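Local coordinates for protein cellulase (PDB 6WQY) that probably hydrolyses internal beta-1,4 bonds of cellulose and related plant polysaccharides, as a broad-specificity family 5 endoglucanase, through the TIM-barrel domain held in this chain, at residues Q40-N45 / I119-A124; Q127-I132 / K146-A151; F169-E174 / Q201-A206; I175-W180 / G190-V195. All blocks are in the same frame, centred on the assembly; numbering follows the deposited sequence.

Interaction 1: Q40-N45 / I119-A124; sequences QLDAHN and IHHDGA
H121 reaches into the angle between D42 and H44. Its CB lies 3.6 Å from H44 NE2, an approach oblique to the H44 ring. The first torsion sets CG opposite the carbonyl carbon (chi1 -71°), which carries the imidazole past H44 to the backbone of D42. There H121 CD2 comes 3.3 Å from D42 O, the oxygen lying at the ring edge and near its plane. At the tip, H121 NE2 is 2.9 Å from a water, again at the edge. This water donates to D42 OD2 over 2.7 Å, so one molecule bridges imidazole and carboxylate. Segments 40-45 and 119-124 follow strands 34-37 and 114-118, the first and third of the (beta/alpha)8 barrel, so the contact joins two loops at the C-terminal ends of the strands, the side where family 5 enzymes place their active site. T80 OG1, from the loop after strand 74-77, is hydrogen-bonded to both D42 O and H121 N. The H120 ring also touches the first loop, its CD2 being 3.5 Å from D42 CB, and the same CD2 sits over the centre of one H121 face. D42 itself is held within the type I turn Q40-A43: Q40 N donates to its OD1 at 2.7 Å with an N-H...O angle of 170°, arriving from above the carboxylate plane, while OD2 is also bonded to N39 N.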
loop_
_atom_site.group_PDB
_atom_site.type_symbol
_atom_site.label_atom_id
_atom_site.label_comp_id
_atom_site.label_asym_id
_atom_site.label_seq_id
_atom_site.Cartn_x
_atom_site.Cartn_y
_atom_site.Cartn_z
ATOM N N GLN A 40 4.639 9.049 -8.092
ATOM C CA GLN A 40 4.759 8.596 -9.477
ATOM C C GLN A 40 3.361 8.655 -10.096
ATOM O O GLN A 40 2.844 9.756 -10.318
ATOM C CB GLN A 40 5.451 7.239 -9.516
ATOM C CG GLN A 40 6.046 6.893 -10.870
ATOM C CD GLN A 40 7.364 7.590 -11.132
ATOM O OE1 GLN A 40 8.214 7.707 -10.257
ATOM N NE2 GLN A 40 7.557 8.034 -12.364
ATOM N N LEU A 41 2.705 7.514 -10.351
ATOM C CA LEU A 41 1.342 7.583 -10.888
ATOM C C LEU A 41 0.349 8.129 -9.870
ATOM O O LEU A 41 -0.785 8.471 -10.245
ATOM C CB LEU A 41 0.887 6.241 -11.448
ATOM C CG LEU A 41 1.689 5.733 -12.638
ATOM C CD1 LEU A 41 1.211 4.364 -13.091
ATOM C CD2 LEU A 41 1.639 6.697 -13.805
ATOM N N ASP A 42 0.753 8.219 -8.602
ATOM C CA ASP A 42 -0.029 8.895 -7.580
ATOM C C ASP A 42 0.050 10.418 -7.667
ATOM O O ASP A 42 -0.832 11.104 -7.117
ATOM C CB ASP A 42 0.365 8.435 -6.160
ATOM C CG ASP A 42 1.876 8.330 -5.928
ATOM O OD1 ASP A 42 2.597 7.765 -6.784
ATOM O OD2 ASP A 42 2.333 8.806 -4.850
ATOM N N ALA A 43 1.075 10.956 -8.315
ATOM C CA ALA A 43 1.278 12.396 -8.346
ATOM C C ALA A 43 0.193 13.066 -9.181
ATOM O O ALA A 43 -0.266 12.530 -10.198
ATOM C CB ALA A 43 2.649 12.725 -8.930
ATOM N N HIS A 44 -0.202 14.258 -8.754
ATOM C CA HIS A 44 -1.219 15.014 -9.466
ATOM C C HIS A 44 -0.944 16.495 -9.246
ATOM O O HIS A 44 -0.445 16.896 -8.191
ATOM C CB HIS A 44 -2.636 14.638 -9.026
ATOM C CG HIS A 44 -2.882 14.814 -7.564
ATOM N ND1 HIS A 44 -3.578 15.895 -7.055
ATOM C CD2 HIS A 44 -2.536 14.051 -6.504
ATOM C CE1 HIS A 44 -3.643 15.782 -5.739
ATOM N NE2 HIS A 44 -3.019 14.674 -5.379
ATOM N N ASN A 45 -1.299 17.302 -10.239
ATOM C CA ASN A 45 -1.033 18.726 -10.204
ATOM C C ASN A 45 -2.092 19.395 -11.053
ATOM O O ASN A 45 -2.442 18.901 -12.128
ATOM C CB ASN A 45 0.367 19.027 -10.755
ATOM C CG ASN A 45 0.832 20.439 -10.430
ATOM O OD1 ASN A 45 0.411 21.035 -9.438
ATOM N ND2 ASN A 45 1.712 20.975 -11.267
ATOM N N ILE A 119 -6.688 2.770 -6.322
ATOM C CA ILE A 119 -7.157 4.151 -6.445
ATOM C C ILE A 119 -6.534 4.919 -5.284
ATOM O O ILE A 119 -6.770 4.574 -4.119
ATOM C CB ILE A 119 -8.691 4.225 -6.420
ATOM C CG1 ILE A 119 -9.292 3.544 -7.649
ATOM C CG2 ILE A 119 -9.143 5.675 -6.295
ATOM C CD1 ILE A 119 -10.814 3.498 -7.652
ATOM N N HIS A 120 -5.729 5.947 -5.588
ATOM C CA HIS A 120 -4.865 6.538 -4.568
ATOM C C HIS A 120 -5.388 7.906 -4.158
ATOM O O HIS A 120 -6.308 7.984 -3.320
ATOM C CB HIS A 120 -3.395 6.492 -5.007
ATOM C CG HIS A 120 -2.426 6.553 -3.881
ATOM N ND1 HIS A 120 -2.097 5.441 -3.127
ATOM C CD2 HIS A 120 -1.697 7.590 -3.403
ATOM C CE1 HIS A 120 -1.177 5.808 -2.248
ATOM N NE2 HIS A 120 -0.923 7.105 -2.383
ATOM N N HIS A 121 -4.830 9.019 -4.665
ATOM C CA HIS A 121 -5.195 10.337 -4.115
ATOM C C HIS A 121 -6.582 10.820 -4.525
ATOM O O HIS A 121 -7.022 11.855 -4.018
ATOM C CB HIS A 121 -4.119 11.371 -4.387
ATOM C CG HIS A 121 -2.883 11.160 -3.580
ATOM N ND1 HIS A 121 -2.916 10.807 -2.247
ATOM C CD2 HIS A 121 -1.573 11.256 -3.927
ATOM C CE1 HIS A 121 -1.669 10.707 -1.813
ATOM N NE2 HIS A 121 -0.832 10.978 -2.808
ATOM N N ASP A 122 -7.307 10.075 -5.353
ATOM C CA ASP A 122 -8.735 10.347 -5.492
ATOM C C ASP A 122 -9.419 10.407 -4.138
ATOM O O ASP A 122 -10.410 11.119 -3.974
ATOM C CB ASP A 122 -9.408 9.247 -6.312
ATOM C CG ASP A 122 -8.845 9.118 -7.710
ATOM O OD1 ASP A 122 -7.631 8.817 -7.820
ATOM O OD2 ASP A 122 -9.618 9.287 -8.692
ATOM N N GLY A 123 -8.926 9.641 -3.168
ATOM C CA GLY A 123 -9.467 9.624 -1.835
ATOM C C GLY A 123 -8.780 10.536 -0.853
ATOM O O GLY A 123 -9.099 10.464 0.344
ATOM N N ALA A 124 -7.853 11.390 -1.276
ATOM C CA ALA A 124 -7.095 12.181 -0.313
ATOM C C ALA A 124 -8.008 13.133 0.445
ATOM O O ALA A 124 -8.653 14.003 -0.150
ATOM C CB ALA A 124 -5.987 12.954 -1.015
HETATM O O HOH W 1 1.945 10.345 -2.707
#

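Interaction 2: Q127-I132 / K146-A151; sequences QYWLDI and KAQLAA
In the (beta/alpha)8 barrel, the loop that follows strand 114-118 turns back over the outer helix 139-159, and W129 of that loop meets Q148 of the helix through an amide-on-indole stack. The carboxamide and the indole are only 11° apart, with Q148 NE2 3.2 Å above the ring system and over its centre. The closest pair is W129 CD2 and Q148 CD at 3.3 Å, so the amide carbon lies near the fusion of the two rings. Nearer the helix, Q148 CG stands 3.7 Å from the centroid of the six-membered ring and 12° off its normal, a CH-pi contact over the same face. An extended Q148, with CG opposite its backbone N (chi1 -179°), lays methylene and amide along the indole together. The opposite face of W129 carries L130 CB, 3.8 Å above its plane, so the ring is sandwiched. Although W129 NE1 and Q148 NE2 are 3.5 Å apart, both are donors and no bond joins them; the indole N-H goes instead to D122 OD2. That bond probably helps set the ring's rotation, while the stack limits its movement along its normal. W129 CH2 also lies 4.4 Å from L149 CD1, an apolar contact, and V145 and M152 touch the ring. Such a contact here seats a beta-to-alpha loop of a TIM barrel upon helix 139-159, the long outer helix further along the chain.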
loop_
_atom_site.group_PDB
_atom_site.type_symbol
_atom_site.label_atom_id
_atom_site.label_comp_id
_atom_site.label_asym_id
_atom_site.label_seq_id
_atom_site.Cartn_x
_atom_site.Cartn_y
_atom_site.Cartn_z
ATOM N N GLN A 127 -11.500 15.160 -0.098
ATOM C CA GLN A 127 -11.664 16.443 -0.778
ATOM C C GLN A 127 -12.002 16.314 -2.256
ATOM O O GLN A 127 -12.284 17.343 -2.893
ATOM C CB GLN A 127 -10.449 17.354 -0.543
ATOM C CG GLN A 127 -9.207 16.980 -1.319
ATOM C CD GLN A 127 -8.007 17.856 -0.944
ATOM O OE1 GLN A 127 -7.191 17.487 -0.096
ATOM N NE2 GLN A 127 -7.904 19.015 -1.574
ATOM N N TYR A 128 -12.032 15.101 -2.803
ATOM C CA TYR A 128 -12.400 14.870 -4.200
ATOM C C TYR A 128 -13.635 13.966 -4.258
ATOM O O TYR A 128 -14.421 13.922 -3.304
ATOM C CB TYR A 128 -11.211 14.299 -4.983
ATOM C CG TYR A 128 -9.943 15.117 -4.840
ATOM C CD1 TYR A 128 -9.844 16.385 -5.393
ATOM C CD2 TYR A 128 -8.848 14.622 -4.162
ATOM C CE1 TYR A 128 -8.681 17.134 -5.265
ATOM C CE2 TYR A 128 -7.688 15.356 -4.037
ATOM C CZ TYR A 128 -7.616 16.607 -4.586
ATOM O OH TYR A 128 -6.454 17.343 -4.448
ATOM N N TRP A 129 -13.838 13.235 -5.357
ATOM C CA TRP A 129 -15.093 12.501 -5.525
ATOM C C TRP A 129 -15.270 11.407 -4.477
ATOM O O TRP A 129 -16.404 11.083 -4.104
ATOM C CB TRP A 129 -15.193 11.882 -6.929
ATOM C CG TRP A 129 -14.189 10.799 -7.221
ATOM C CD1 TRP A 129 -12.954 10.957 -7.776
ATOM C CD2 TRP A 129 -14.338 9.389 -6.979
ATOM N NE1 TRP A 129 -12.325 9.747 -7.888
ATOM C CE2 TRP A 129 -13.150 8.763 -7.418
ATOM C CE3 TRP A 129 -15.361 8.591 -6.452
ATOM C CZ2 TRP A 129 -12.953 7.395 -7.328
ATOM C CZ3 TRP A 129 -15.168 7.229 -6.372
ATOM C CH2 TRP A 129 -13.965 6.640 -6.804
ATOM N N LEU A 130 -14.185 10.796 -4.030
ATOM C CA LEU A 130 -14.228 9.664 -3.107
ATOM C C LEU A 130 -14.309 10.280 -1.719
ATOM O O LEU A 130 -13.289 10.540 -1.083
ATOM C CB LEU A 130 -12.998 8.809 -3.365
ATOM C CG LEU A 130 -12.859 7.491 -2.624
ATOM C CD1 LEU A 130 -14.061 6.591 -2.756
ATOM C CD2 LEU A 130 -11.612 6.796 -3.150
ATOM N N ASP A 131 -15.543 10.549 -1.260
ATOM C CA ASP A 131 -15.838 11.496 -0.174
ATOM C C ASP A 131 -16.625 10.826 0.948
ATOM O O ASP A 131 -17.858 10.822 0.951
ATOM C CB ASP A 131 -16.635 12.654 -0.811
ATOM C CG ASP A 131 -17.100 13.688 0.185
ATOM O OD1 ASP A 131 -16.742 13.656 1.376
ATOM O OD2 ASP A 131 -17.909 14.568 -0.249
ATOM N N ILE A 132 -15.893 10.272 1.919
ATOM C CA ILE A 132 -16.510 9.533 3.021
ATOM C C ILE A 132 -17.322 10.452 3.922
ATOM O O ILE A 132 -18.348 10.040 4.476
ATOM C CB ILE A 132 -15.436 8.755 3.806
ATOM C CG1 ILE A 132 -16.046 7.819 4.855
ATOM C CG2 ILE A 132 -14.455 9.713 4.487
ATOM C CD1 ILE A 132 -16.715 6.594 4.274
ATOM N N LYS A 146 -20.308 5.075 -4.826
ATOM C CA LYS A 146 -20.328 3.657 -5.156
ATOM C C LYS A 146 -20.429 3.438 -6.660
ATOM O O LYS A 146 -19.779 2.536 -7.204
ATOM C CB LYS A 146 -21.481 2.972 -4.434
ATOM C CG LYS A 146 -21.282 2.869 -2.922
ATOM C CD LYS A 146 -22.516 2.284 -2.265
ATOM C CE LYS A 146 -22.355 2.121 -0.773
ATOM N NZ LYS A 146 -23.600 1.598 -0.130
ATOM N N ALA A 147 -21.240 4.236 -7.347
ATOM C CA ALA A 147 -21.377 4.068 -8.789
ATOM C C ALA A 147 -20.047 4.316 -9.490
ATOM O O ALA A 147 -19.671 3.589 -10.414
ATOM C CB ALA A 147 -22.438 5.019 -9.334
ATOM N N GLN A 148 -19.324 5.352 -9.065
ATOM C CA GLN A 148 -18.026 5.651 -9.666
ATOM C C GLN A 148 -17.001 4.565 -9.335
ATOM O O GLN A 148 -16.235 4.133 -10.209
ATOM C CB GLN A 148 -17.549 7.034 -9.225
ATOM C CG GLN A 148 -16.222 7.403 -9.850
ATOM C CD GLN A 148 -15.911 8.877 -9.832
ATOM O OE1 GLN A 148 -16.722 9.699 -9.424
ATOM N NE2 GLN A 148 -14.728 9.225 -10.310
ATOM N N LEU A 149 -16.982 4.113 -8.078
ATOM C CA LEU A 149 -16.066 3.050 -7.675
ATOM C C LEU A 149 -16.305 1.784 -8.493
ATOM O O LEU A 149 -15.355 1.147 -8.967
ATOM C CB LEU A 149 -16.252 2.788 -6.182
ATOM C CG LEU A 149 -15.260 1.870 -5.485
ATOM C CD1 LEU A 149 -13.881 2.494 -5.412
ATOM C CD2 LEU A 149 -15.784 1.559 -4.093
ATOM N N ALA A 150 -17.568 1.402 -8.670
ATOM C CA ALA A 150 -17.882 0.191 -9.413
ATOM C C ALA A 150 -17.538 0.361 -10.889
ATOM O O ALA A 150 -16.995 -0.558 -11.518
ATOM C CB ALA A 150 -19.363 -0.154 -9.240
ATOM N N ALA A 151 -17.846 1.522 -11.469
ATOM C CA ALA A 151 -17.586 1.727 -12.892
ATOM C C ALA A 151 -16.087 1.761 -13.167
ATOM O O ALA A 151 -15.616 1.178 -14.151
ATOM C CB ALA A 151 -18.246 3.013 -13.377
#

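Interaction 3: F169-E174 / Q201-A206; sequences FEAMNE and QVFVDA
E170 OE2 is gripped twice, by a salt bridge to R76 NH2 and a hydrogen bond from N118 ND2, while OE1 is bonded to Y306 OH; the backbone of the same residue touches F203, its C atom lying 4.2 Å from F203 CZ. The CB of E170 points away from helix 191-209, which leaves backbone and apolar neighbours to face it. A171 supplies the main contact. Its CB sits over one face of the F203 ring, 3.6 Å from the centroid and 19° off the normal, a CH-pi interaction. The methyl leans toward the rim, as F203 CD2 is its nearest atom at 3.4 Å. With CG roughly opposite the backbone N (chi1 155°), F203 projects from helix 191-209, which packs outside the (beta/alpha)8 barrel, at the point where strand 167-170, the fourth of that barrel, ends. The far end of the ring meets F169: CZ is 3.5 Å from F169 O, which lies at the ring edge near its plane, and F169 CB is 3.9 Å from the same CZ, also at the edge. Around this, W153 of helix 139-159 meets F203 edge-to-face and bonds through NE1 to A171 O, while L219 and V221 of strand 219-222 also pack on F203. No hydrogen bond crosses between the two segments. Apolar and CH-pi contact, with a ring edge beside F169 O, probably accounts for the cohesion here: at this strand end the helix-facing side is apolar, while E170 makes its polar bonds elsewhere.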
loop_
_atom_site.group_PDB
_atom_site.type_symbol
_atom_site.label_atom_id
_atom_site.label_comp_id
_atom_site.label_asym_id
_atom_site.label_seq_id
_atom_site.Cartn_x
_atom_site.Cartn_y
_atom_site.Cartn_z
ATOM N N PHE A 169 -5.398 -6.166 -7.035
ATOM C CA PHE A 169 -6.109 -4.888 -7.009
ATOM C C PHE A 169 -6.373 -4.507 -5.549
ATOM O O PHE A 169 -6.900 -5.331 -4.794
ATOM C CB PHE A 169 -7.474 -4.980 -7.713
ATOM C CG PHE A 169 -7.437 -5.429 -9.161
ATOM C CD1 PHE A 169 -6.332 -5.273 -9.983
ATOM C CD2 PHE A 169 -8.582 -6.009 -9.685
ATOM C CE1 PHE A 169 -6.372 -5.699 -11.305
ATOM C CE2 PHE A 169 -8.625 -6.436 -10.999
ATOM C CZ PHE A 169 -7.524 -6.277 -11.815
ATOM N N GLU A 170 -6.056 -3.261 -5.179
ATOM C CA GLU A 170 -6.315 -2.700 -3.851
ATOM C C GLU A 170 -7.371 -1.607 -4.006
ATOM O O GLU A 170 -7.183 -0.670 -4.777
ATOM C CB GLU A 170 -5.013 -2.135 -3.289
ATOM C CG GLU A 170 -5.153 -1.369 -1.996
ATOM C CD GLU A 170 -3.852 -0.694 -1.620
ATOM O OE1 GLU A 170 -2.892 -1.419 -1.202
ATOM O OE2 GLU A 170 -3.755 0.541 -1.765
ATOM N N ALA A 171 -8.477 -1.727 -3.267
ATOM C CA ALA A 171 -9.691 -0.968 -3.560
ATOM C C ALA A 171 -9.455 0.531 -3.583
ATOM O O ALA A 171 -10.003 1.238 -4.439
ATOM C CB ALA A 171 -10.720 -1.279 -2.481
ATOM N N MET A 172 -8.731 1.031 -2.578
ATOM C CA MET A 172 -8.498 2.454 -2.348
ATOM C C MET A 172 -7.380 2.545 -1.326
ATOM O O MET A 172 -6.843 1.524 -0.877
ATOM C CB MET A 172 -9.767 3.187 -1.939
ATOM C CG MET A 172 -10.417 2.709 -0.695
ATOM S SD MET A 172 -12.176 3.163 -0.631
ATOM C CE MET A 172 -12.843 1.819 -1.618
ATOM N N ASN A 173 -7.008 3.785 -0.984
ATOM C CA ASN A 173 -5.799 4.062 -0.213
ATOM C C ASN A 173 -6.121 4.391 1.243
ATOM O O ASN A 173 -6.370 3.466 2.029
ATOM C CB ASN A 173 -4.970 5.140 -0.922
ATOM C CG ASN A 173 -3.681 5.410 -0.201
ATOM O OD1 ASN A 173 -3.027 4.472 0.251
ATOM N ND2 ASN A 173 -3.320 6.679 -0.057
ATOM N N GLU A 174 -6.127 5.680 1.609
ATOM C CA GLU A 174 -6.260 6.136 2.993
ATOM C C GLU A 174 -7.525 6.969 3.089
ATOM O O GLU A 174 -7.550 8.134 2.697
ATOM C CB GLU A 174 -5.041 6.958 3.409
ATOM C CG GLU A 174 -3.786 6.142 3.523
ATOM C CD GLU A 174 -2.565 6.915 3.974
ATOM O OE1 GLU A 174 -2.594 8.175 3.958
ATOM O OE2 GLU A 174 -1.552 6.281 4.382
ATOM N N GLN A 201 -17.035 -3.674 -0.185
ATOM C CA GLN A 201 -17.903 -4.703 -0.757
ATOM C C GLN A 201 -18.262 -4.387 -2.206
ATOM O O GLN A 201 -18.296 -5.286 -3.058
ATOM C CB GLN A 201 -19.175 -4.851 0.078
ATOM C CG GLN A 201 -20.053 -6.016 -0.360
ATOM C CD GLN A 201 -19.412 -7.342 -0.028
ATOM O OE1 GLN A 201 -19.319 -7.715 1.140
ATOM N NE2 GLN A 201 -18.929 -8.050 -1.039
ATOM N N VAL A 202 -18.549 -3.118 -2.505
ATOM C CA VAL A 202 -18.839 -2.707 -3.879
ATOM C C VAL A 202 -17.669 -3.024 -4.800
ATOM O O VAL A 202 -17.859 -3.517 -5.920
ATOM C CB VAL A 202 -19.213 -1.211 -3.913
ATOM C CG1 VAL A 202 -19.190 -0.673 -5.337
ATOM C CG2 VAL A 202 -20.576 -0.981 -3.267
ATOM N N PHE A 203 -16.451 -2.716 -4.351
ATOM C CA PHE A 203 -15.241 -3.034 -5.109
ATOM C C PHE A 203 -15.119 -4.525 -5.362
ATOM O O PHE A 203 -14.926 -4.949 -6.509
ATOM C CB PHE A 203 -14.028 -2.499 -4.332
ATOM C CG PHE A 203 -12.727 -3.207 -4.602
ATOM C CD1 PHE A 203 -11.995 -2.973 -5.760
ATOM C CD2 PHE A 203 -12.214 -4.082 -3.670
ATOM C CE1 PHE A 203 -10.780 -3.613 -5.972
ATOM C CE2 PHE A 203 -11.003 -4.721 -3.886
ATOM C CZ PHE A 203 -10.283 -4.467 -5.034
ATOM N N VAL A 204 -15.225 -5.342 -4.311
ATOM C CA VAL A 204 -15.094 -6.786 -4.506
ATOM C C VAL A 204 -16.130 -7.273 -5.510
ATOM O O VAL A 204 -15.812 -7.995 -6.466
ATOM C CB VAL A 204 -15.211 -7.530 -3.165
ATOM C CG1 VAL A 204 -15.262 -9.040 -3.385
ATOM C CG2 VAL A 204 -14.068 -7.178 -2.230
ATOM N N ASP A 205 -17.388 -6.873 -5.320
ATOM C CA ASP A 205 -18.449 -7.348 -6.201
ATOM C C ASP A 205 -18.179 -6.953 -7.646
ATOM O O ASP A 205 -18.406 -7.742 -8.571
ATOM C CB ASP A 205 -19.801 -6.791 -5.750
ATOM C CG ASP A 205 -20.269 -7.354 -4.412
ATOM O OD1 ASP A 205 -19.662 -8.299 -3.893
ATOM O OD2 ASP A 205 -21.292 -6.839 -3.890
ATOM N N ALA A 206 -17.731 -5.720 -7.867
ATOM C CA ALA A 206 -17.506 -5.250 -9.226
ATOM C C ALA A 206 -16.374 -6.017 -9.896
ATOM O O ALA A 206 -16.470 -6.368 -11.074
ATOM C CB ALA A 206 -17.219 -3.747 -9.229
#

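Interaction 4: I175-W180 / G190-V195; sequences IHDGSW and GRQYAV
D177 and Q192 make the whole of this contact, joined by one polar bond between two buried side chains. Q192 NE2 donates to D177 OD2 over 3.0 Å with an N-H...O angle of 172°, hence almost straight. The N-H points within the amide plane of Q192, for the oxygen lies only 3° out of it; the acceptor is met on its anti side, moderately out of the carboxylate plane. The two flat groups do not stack, their planes being 69° apart and the side chains crossing at about a right angle. The amide also touches the aliphatic part of D177, whose CB is 3.4 Å from Q192 NE2. Extension beyond CG carries Q192 far enough to do this from the first turn of helix 191-209.

Both oxygens of D177 have further partners. OD1 accepts from S179 N at 3.1 Å, closing an Asx turn, with the donor nearly head-on to the C-O bond; OD2 takes a second donor in D184 N. With three N-H groups around it, the carboxylate is probably held in its charged form. Q192 OE1 is bonded to Y224 OH, which also bonds to D177 N, so the tyrosine hydroxyl links the two residues a second time. At the helix start D188 bonds to Q192 N through OD2 and to G190 N through OD1.

The contact thus ties the loop after strand 167-170 to the beginning of helix 191-209. Helix 132-135 lies against it through I132 and K133, and Y193, one residue on, packs upon helix 228-234.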
loop_
_atom_site.group_PDB
_atom_site.type_symbol
_atom_site.label_atom_id
_atom_site.label_comp_id
_atom_site.label_asym_id
_atom_site.label_seq_id
_atom_site.Cartn_x
_atom_site.Cartn_y
_atom_site.Cartn_z
ATOM N N ILE A 175 -8.583 6.363 3.589
ATOM C CA ILE A 175 -9.899 6.987 3.624
ATOM C C ILE A 175 -10.137 7.583 5.008
ATOM O O ILE A 175 -10.086 6.883 6.032
ATOM C CB ILE A 175 -10.981 5.962 3.257
ATOM C CG1 ILE A 175 -10.745 5.417 1.832
ATOM C CG2 ILE A 175 -12.369 6.569 3.414
ATOM C CD1 ILE A 175 -10.682 6.463 0.728
ATOM N N HIS A 176 -10.399 8.892 5.029
ATOM C CA HIS A 176 -10.753 9.603 6.247
ATOM C C HIS A 176 -11.511 10.866 5.854
ATOM O O HIS A 176 -11.437 11.334 4.704
ATOM C CB HIS A 176 -9.525 9.951 7.098
ATOM C CG HIS A 176 -8.608 10.917 6.444
ATOM N ND1 HIS A 176 -8.615 12.262 6.738
ATOM C CD2 HIS A 176 -7.671 10.735 5.485
ATOM C CE1 HIS A 176 -7.711 12.866 5.991
ATOM N NE2 HIS A 176 -7.118 11.961 5.222
ATOM N N ASP A 177 -12.214 11.434 6.829
ATOM C CA ASP A 177 -13.115 12.546 6.551
ATOM C C ASP A 177 -12.446 13.904 6.517
ATOM O O ASP A 177 -13.153 14.911 6.394
ATOM C CB ASP A 177 -14.279 12.546 7.555
ATOM C CG ASP A 177 -13.885 12.898 8.981
ATOM O OD1 ASP A 177 -12.710 13.212 9.261
ATOM O OD2 ASP A 177 -14.809 12.901 9.809
ATOM N N GLY A 178 -11.113 13.943 6.572
ATOM C CA GLY A 178 -10.342 15.167 6.656
ATOM C C GLY A 178 -9.517 15.249 7.925
ATOM O O GLY A 178 -8.447 15.868 7.933
ATOM N N SER A 179 -9.988 14.604 9.001
ATOM C CA SER A 179 -9.333 14.677 10.295
ATOM C C SER A 179 -8.438 13.494 10.605
ATOM O O SER A 179 -8.024 13.333 11.763
ATOM C CB SER A 179 -10.379 14.847 11.393
ATOM O OG SER A 179 -10.969 16.132 11.320
ATOM N N TRP A 180 -8.118 12.670 9.611
ATOM C CA TRP A 180 -7.021 11.709 9.735
ATOM C C TRP A 180 -7.247 10.698 10.856
ATOM O O TRP A 180 -6.293 10.213 11.469
ATOM C CB TRP A 180 -5.677 12.422 9.843
ATOM C CG TRP A 180 -5.214 12.995 8.542
ATOM C CD1 TRP A 180 -5.426 14.254 8.057
ATOM C CD2 TRP A 180 -4.475 12.304 7.551
ATOM N NE1 TRP A 180 -4.849 14.387 6.827
ATOM C CE2 TRP A 180 -4.250 13.201 6.494
ATOM C CE3 TRP A 180 -3.959 11.018 7.466
ATOM C CZ2 TRP A 180 -3.533 12.842 5.358
ATOM C CZ3 TRP A 180 -3.240 10.665 6.338
ATOM C CH2 TRP A 180 -3.039 11.568 5.308
ATOM N N GLY A 190 -20.538 5.124 14.255
ATOM C CA GLY A 190 -19.994 4.092 13.398
ATOM C C GLY A 190 -20.352 4.224 11.941
ATOM O O GLY A 190 -19.971 3.347 11.156
ATOM N N ARG A 191 -21.042 5.287 11.524
ATOM C CA ARG A 191 -21.524 5.347 10.146
ATOM C C ARG A 191 -20.374 5.394 9.146
ATOM O O ARG A 191 -20.396 4.675 8.141
ATOM C CB ARG A 191 -22.462 6.531 9.947
ATOM C CG ARG A 191 -23.055 6.598 8.557
ATOM C CD ARG A 191 -23.819 5.339 8.168
ATOM N NE ARG A 191 -24.342 5.436 6.812
ATOM C CZ ARG A 191 -24.498 4.405 5.998
ATOM N NH1 ARG A 191 -24.182 3.169 6.385
ATOM N NH2 ARG A 191 -24.955 4.607 4.765
ATOM N N GLN A 192 -19.391 6.265 9.359
ATOM C CA GLN A 192 -18.290 6.311 8.411
ATOM C C GLN A 192 -17.602 4.951 8.302
ATOM O O GLN A 192 -17.245 4.527 7.192
ATOM C CB GLN A 192 -17.278 7.383 8.785
ATOM C CG GLN A 192 -17.742 8.794 8.509
ATOM C CD GLN A 192 -16.658 9.803 8.833
ATOM O OE1 GLN A 192 -15.474 9.436 8.905
ATOM N NE2 GLN A 192 -17.011 11.045 9.033
ATOM N N TYR A 193 -17.378 4.250 9.426
ATOM C CA TYR A 193 -16.751 2.934 9.322
ATOM C C TYR A 193 -17.605 1.991 8.485
ATOM O O TYR A 193 -17.081 1.194 7.682
ATOM C CB TYR A 193 -16.520 2.316 10.701
ATOM C CG TYR A 193 -15.630 3.123 11.614
ATOM C CD1 TYR A 193 -14.477 3.723 11.158
ATOM C CD2 TYR A 193 -15.965 3.301 12.949
ATOM C CE1 TYR A 193 -13.681 4.478 12.001
ATOM C CE2 TYR A 193 -15.183 4.048 13.804
ATOM C CZ TYR A 193 -14.029 4.639 13.323
ATOM O OH TYR A 193 -13.219 5.412 14.120
ATOM N N ALA A 194 -18.923 2.059 8.664
ATOM C CA ALA A 194 -19.823 1.195 7.921
ATOM C C ALA A 194 -19.797 1.529 6.437
ATOM O O ALA A 194 -19.818 0.628 5.593
ATOM C CB ALA A 194 -21.247 1.313 8.465
ATOM N N VAL A 195 -19.758 2.817 6.097
ATOM C CA VAL A 195 -19.702 3.211 4.693
ATOM C C VAL A 195 -18.441 2.683 4.026
ATOM O O VAL A 195 -18.501 2.156 2.907
ATOM C CB VAL A 195 -19.835 4.737 4.562
ATOM C CG1 VAL A 195 -19.526 5.180 3.143
ATOM C CG2 VAL A 195 -21.227 5.181 4.972
#

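From the N terminus, interaction 1 comes first and closes the longest loop, joining the turn after strand 34-37 to the loop after strand 114-118. That same loop continues into interaction 2, a short closure onto helix 139-159. Strand 167-170 then opens interaction 3, whose second half lies on helix 191-209; interaction 4 is nested inside it, using the loop between and the start of that helix. None cross. I132 packs on V195, linking interactions 2 and 4, while L149 meets M172 between 2 and 3. Together they join the loops after strands one and three, seat the third loop on helix 139-159, and bind strand four and its loop to helix 191-209.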